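Side-chain contacts in sarcoplasmic calcium-binding proteins II, V, VI, and VII (Branchiostoma lanceolatum, PDB 2SAS), which binds calcium ions through EF-hand loops and, like parvalbumins, seems to be more abundant in fast-contracting muscles: residues N29-M34 with A56-E61; F16-D19 with S25-D28. All coordinates share one frame; numbering follows the deposited sequence.

Interaction 1 (N29-M34 with A56-E61); sequences NDFEDM and ASLEDE. With CA (calcium ion), chain B.
Phe31 and Met34 meet Leu58 and Glu61 in a buried, mainly apolar helix-helix contact, where helix 28-42, the exiting helix of the first EF-hand, runs nearly antiparallel to helix 48-69, which leads into the second. The two short segments pass with their axes 10.2 Å apart at 156°; side chains fill most of the gap and also meet the carbonyls of Leu58 and Phe31. The Phe31 ring is central. Its CD2 lies 4.2 Å from Leu58 CD2, while Met34 CE sits over the centre of one ring face, 4.0 Å above the plane. Leu58 forks against Met34: CD1 lies 4.2 Å from Met34 CB, and CD2 reaches the sulfur. Glu61 arrives at the ring edge, its OE2 3.8 Å from Phe31 CE2 and its carboxylate turned 80° from the ring plane. With CG anti to the backbone N (chi1 -160°) and the chain extended beyond, the acid is carried across to the phenyl group. Its charge is met by a salt bridge from OE1 to Arg106. On the same turn as Phe31, Asp30 binds calcium through both carboxylate oxygens. Around the contact, Leu18 of helix 4-18 touches Phe31 and Glu61, and helix 103-114 brings Arg106 against Met34 and Leu58.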
loop_
_atom_site.group_PDB
_atom_site.type_symbol
_atom_site.label_atom_id
_atom_site.label_comp_id
_atom_site.label_asym_id
_atom_site.label_seq_id
_atom_site.Cartn_x
_atom_site.Cartn_y
_atom_site.Cartn_z
ATOM N N ASN A 29 8.249 9.884 18.639
ATOM C CA ASN A 29 7.741 10.842 17.672
ATOM C C ASN A 29 6.624 10.272 16.794
ATOM O O ASN A 29 5.820 11.089 16.264
ATOM C CB ASN A 29 8.831 11.553 16.915
ATOM C CG ASN A 29 9.561 10.732 15.868
ATOM O OD1 ASN A 29 9.596 9.503 15.943
ATOM N ND2 ASN A 29 10.127 11.414 14.874
ATOM N N ASP A 30 6.609 8.996 16.573
ATOM C CA ASP A 30 5.585 8.318 15.750
ATOM C C ASP A 30 4.247 8.460 16.540
ATOM O O ASP A 30 3.254 8.835 15.914
ATOM C CB ASP A 30 5.945 6.860 15.520
ATOM C CG ASP A 30 7.054 6.735 14.503
ATOM O OD1 ASP A 30 6.932 7.339 13.427
ATOM O OD2 ASP A 30 8.045 6.054 14.839
ATOM N N PHE A 31 4.327 8.190 17.807
ATOM C CA PHE A 31 3.202 8.310 18.739
ATOM C C PHE A 31 2.738 9.763 18.867
ATOM O O PHE A 31 1.523 10.041 18.998
ATOM C CB PHE A 31 3.559 7.634 20.084
ATOM C CG PHE A 31 3.718 6.137 19.952
ATOM C CD1 PHE A 31 4.851 5.576 19.396
ATOM C CD2 PHE A 31 2.651 5.292 20.286
ATOM C CE1 PHE A 31 4.981 4.207 19.197
ATOM C CE2 PHE A 31 2.738 3.901 20.117
ATOM C CZ PHE A 31 3.922 3.382 19.582
ATOM N N GLU A 32 3.635 10.746 18.842
ATOM C CA GLU A 32 3.248 12.166 18.904
ATOM C C GLU A 32 2.440 12.472 17.629
ATOM O O GLU A 32 1.489 13.271 17.620
ATOM C CB GLU A 32 4.408 13.137 19.033
ATOM C CG GLU A 32 5.326 13.151 20.284
ATOM C CD GLU A 32 6.652 13.854 20.091
ATOM O OE1 GLU A 32 7.361 13.686 19.106
ATOM O OE2 GLU A 32 7.003 14.642 21.003
ATOM N N ASP A 33 2.774 11.821 16.529
ATOM C CA ASP A 33 2.125 11.966 15.221
ATOM C C ASP A 33 0.710 11.382 15.236
ATOM O O ASP A 33 -0.194 11.713 14.445
ATOM C CB ASP A 33 2.918 11.275 14.115
ATOM C CG ASP A 33 4.066 12.010 13.507
ATOM O OD1 ASP A 33 4.621 12.880 14.219
ATOM O OD2 ASP A 33 4.481 11.709 12.358
ATOM N N MET A 34 0.489 10.447 16.136
ATOM C CA MET A 34 -0.863 9.850 16.247
ATOM C C MET A 34 -1.772 10.923 16.870
ATOM O O MET A 34 -2.933 11.132 16.452
ATOM C CB MET A 34 -0.702 8.595 17.029
ATOM C CG MET A 34 -0.035 7.553 16.150
ATOM S SD MET A 34 0.033 6.060 17.203
ATOM C CE MET A 34 1.468 5.251 16.484
ATOM N N ALA A 56 -1.812 9.551 27.517
ATOM C CA ALA A 56 -1.423 8.654 28.555
ATOM C C ALA A 56 -1.495 7.202 28.063
ATOM O O ALA A 56 -0.574 6.403 28.351
ATOM C CB ALA A 56 -2.154 8.850 29.847
ATOM N N SER A 57 -2.521 6.872 27.281
ATOM C CA SER A 57 -2.610 5.499 26.757
ATOM C C SER A 57 -1.578 5.287 25.662
ATOM O O SER A 57 -1.163 4.121 25.497
ATOM C CB SER A 57 -4.016 5.056 26.355
ATOM O OG SER A 57 -4.675 6.081 25.678
ATOM N N LEU A 58 -1.162 6.314 24.961
ATOM C CA LEU A 58 -0.132 6.184 23.908
ATOM C C LEU A 58 1.251 6.039 24.570
ATOM O O LEU A 58 2.155 5.298 24.151
ATOM C CB LEU A 58 -0.245 7.367 22.939
ATOM C CG LEU A 58 -1.476 7.382 22.016
ATOM C CD1 LEU A 58 -1.572 8.584 21.111
ATOM C CD2 LEU A 58 -1.424 6.126 21.137
ATOM N N GLU A 59 1.448 6.833 25.621
ATOM C CA GLU A 59 2.716 6.813 26.370
ATOM C C GLU A 59 2.965 5.408 26.917
ATOM O O GLU A 59 4.030 4.808 26.783
ATOM C CB GLU A 59 2.610 7.802 27.549
ATOM C CG GLU A 59 2.776 9.223 27.002
ATOM C CD GLU A 59 2.729 10.324 27.997
ATOM O OE1 GLU A 59 2.205 10.021 29.071
ATOM O OE2 GLU A 59 3.150 11.421 27.752
ATOM N N ASP A 60 1.939 4.929 27.529
ATOM C CA ASP A 60 1.763 3.621 28.145
ATOM C C ASP A 60 1.902 2.556 27.050
ATOM O O ASP A 60 2.434 1.461 27.243
ATOM C CB ASP A 60 0.390 3.716 28.800
ATOM C CG ASP A 60 0.106 3.008 30.074
ATOM O OD1 ASP A 60 0.558 1.846 30.232
ATOM O OD2 ASP A 60 -0.619 3.641 30.923
ATOM N N GLU A 61 1.434 2.849 25.844
ATOM C CA GLU A 61 1.590 1.903 24.738
ATOM C C GLU A 61 3.074 1.869 24.332
ATOM O O GLU A 61 3.711 0.750 24.346
ATOM C CB GLU A 61 0.713 2.224 23.565
ATOM C CG GLU A 61 0.426 1.104 22.586
ATOM C CD GLU A 61 -0.027 1.489 21.216
ATOM O OE1 GLU A 61 -0.867 2.415 21.204
ATOM O OE2 GLU A 61 0.404 0.932 20.218
HETATM CA CA CA B . 9.136 6.496 12.793
#

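Interaction 2 (F16-D19 with S25-D28). With CA (calcium ion), chain B.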
loop_
_atom_site.group_PDB
_atom_site.type_symbol
_atom_site.label_atom_id
_atom_site.label_comp_id
_atom_site.label_asym_id
_atom_site.label_seq_id
_atom_site.Cartn_x
_atom_site.Cartn_y
_atom_site.Cartn_z
ATOM N N PHE A 16 1.893 1.044 8.542
ATOM C CA PHE A 16 0.597 1.716 8.548
ATOM C C PHE A 16 0.066 1.948 9.926
ATOM O O PHE A 16 -0.670 2.909 10.181
ATOM C CB PHE A 16 -0.424 0.855 7.747
ATOM C CG PHE A 16 -0.154 0.983 6.280
ATOM C CD1 PHE A 16 0.986 0.410 5.735
ATOM C CD2 PHE A 16 -1.029 1.727 5.502
ATOM C CE1 PHE A 16 1.270 0.586 4.354
ATOM C CE2 PHE A 16 -0.780 1.900 4.137
ATOM C CZ PHE A 16 0.379 1.368 3.596
ATOM N N PHE A 17 0.385 1.104 10.860
ATOM C CA PHE A 17 -0.199 1.276 12.205
ATOM C C PHE A 17 0.806 1.882 13.176
ATOM O O PHE A 17 0.322 2.259 14.254
ATOM C CB PHE A 17 -0.709 -0.035 12.723
ATOM C CG PHE A 17 -1.652 -0.859 11.956
ATOM C CD1 PHE A 17 -2.370 -0.337 10.846
ATOM C CD2 PHE A 17 -1.948 -2.152 12.421
ATOM C CE1 PHE A 17 -3.310 -1.125 10.194
ATOM C CE2 PHE A 17 -2.896 -2.939 11.759
ATOM C CZ PHE A 17 -3.587 -2.412 10.655
ATOM N N LEU A 18 2.094 1.953 12.857
ATOM C CA LEU A 18 2.994 2.492 13.905
ATOM C C LEU A 18 3.973 3.562 13.442
ATOM O O LEU A 18 4.082 4.538 14.206
ATOM C CB LEU A 18 3.718 1.336 14.619
ATOM C CG LEU A 18 2.946 0.480 15.593
ATOM C CD1 LEU A 18 3.584 -0.906 15.612
ATOM C CD2 LEU A 18 2.957 1.064 17.010
ATOM N N ASP A 19 4.614 3.327 12.331
ATOM C CA ASP A 19 5.621 4.242 11.772
ATOM C C ASP A 19 4.910 5.351 11.010
ATOM O O ASP A 19 4.941 5.439 9.772
ATOM C CB ASP A 19 6.690 3.474 10.985
ATOM C CG ASP A 19 7.808 4.377 10.487
ATOM O OD1 ASP A 19 8.139 5.358 11.201
ATOM O OD2 ASP A 19 8.377 4.175 9.394
ATOM N N SER A 25 11.583 3.258 11.492
ATOM C CA SER A 25 11.767 3.065 12.935
ATOM C C SER A 25 10.486 3.601 13.634
ATOM O O SER A 25 9.957 4.584 13.135
ATOM C CB SER A 25 12.840 3.946 13.509
ATOM O OG SER A 25 14.154 3.625 13.614
ATOM N N ILE A 26 10.188 2.950 14.722
ATOM C CA ILE A 26 9.123 3.265 15.640
ATOM C C ILE A 26 9.880 4.072 16.756
ATOM O O ILE A 26 10.906 3.550 17.202
ATOM C CB ILE A 26 8.350 2.109 16.343
ATOM C CG1 ILE A 26 7.943 0.942 15.418
ATOM C CG2 ILE A 26 7.048 2.691 16.984
ATOM C CD1 ILE A 26 7.347 1.368 14.063
ATOM N N GLN A 27 9.341 5.197 17.132
ATOM C CA GLN A 27 9.965 6.046 18.184
ATOM C C GLN A 27 8.869 6.900 18.798
ATOM O O GLN A 27 7.888 6.957 18.029
ATOM C CB GLN A 27 10.953 7.029 17.508
ATOM C CG GLN A 27 12.144 6.286 16.911
ATOM C CD GLN A 27 13.029 7.301 16.216
ATOM O OE1 GLN A 27 13.186 7.263 14.988
ATOM N NE2 GLN A 27 13.563 8.135 17.065
ATOM N N ASP A 28 9.017 7.480 19.961
ATOM C CA ASP A 28 7.977 8.339 20.535
ATOM C C ASP A 28 7.426 9.311 19.493
ATOM O O ASP A 28 6.222 9.534 19.453
ATOM C CB ASP A 28 8.415 9.112 21.791
ATOM C CG ASP A 28 7.431 10.148 22.295
ATOM O OD1 ASP A 28 6.359 9.860 22.870
ATOM O OD2 ASP A 28 7.720 11.371 22.114
HETATM CA CA CA B . 9.136 6.496 12.793
#
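Asp19 and Ser25 meet through a shared calcium ion: Asp19 OD1 binds it at 2.2 Å and the backbone carbonyl O of Ser25 at 2.1 Å. The two oxygens lie only 2.8 Å apart, a spacing two acceptors can tolerate because both are ligands of the same cation. In Asp19, CG stands anti to the backbone N (chi1 -175°), which directs OD1 at the calcium; OD2 does not bind it. Instead OD2 accepts a hydrogen bond from the backbone N of Gly24, which, with the metal bond of OD1, helps to fix the rotation of the group. Asn21, Asp23 and Asp30 complete the protein ligands. Ser25 thus contributes its main chain, and its CB points away from 16-19.

Beside the ion the contact becomes apolar. Ile26 CD1 lies 3.7 Å from Leu18 CB and 3.8 Å from Asp19 CB, with the backbone N of Asp19 equally near. CG1 of Ile26 lies beside its own backbone N (chi1 -45°), and the bend at chi2 carries the terminal methyl across to Leu18 and Asp19.

This is the EF-hand plan: helix 4-18 leads into a loop whose first ligand is Asp19, and the loop then passes through the short, weakly bonded strand 25-26. That strand pairs antiparallel with 77-78 of the second EF-hand through backbone hydrogen bonds between Ile26 and Val77, coupling the two calcium loops as in other paired EF-hands.

Farther out, Ile26 packs on Trp62 and Leu18 on Leu65, both of helix 48-69, while Leu18 also touches Arg106; NH1 of that arginine hydrogen-bonds to Phe17 O.

How the interactions relate
Both interactions are buried, but they use different chemistry. Interaction 1 joins helices of successive EF-hands, through hydrocarbon packing and a carboxylate at a ring edge; interaction 2 lies within the first EF-hand and couples metal coordination to a small apolar contact. Strand 25-26 runs on into helix 28-42, and Asp30, on that helix, supplies ligands to the calcium also bound from 16-19 and 25-28. There Asp30 OD1 and Asp19 OD1 come within 3.2 Å, two carboxylates whose repulsion the cation probably offsets. On the apolar side, Phe31 CE1 lies 3.4 Å from Ile26 CG2, making the core of one contact continuous with that of the other.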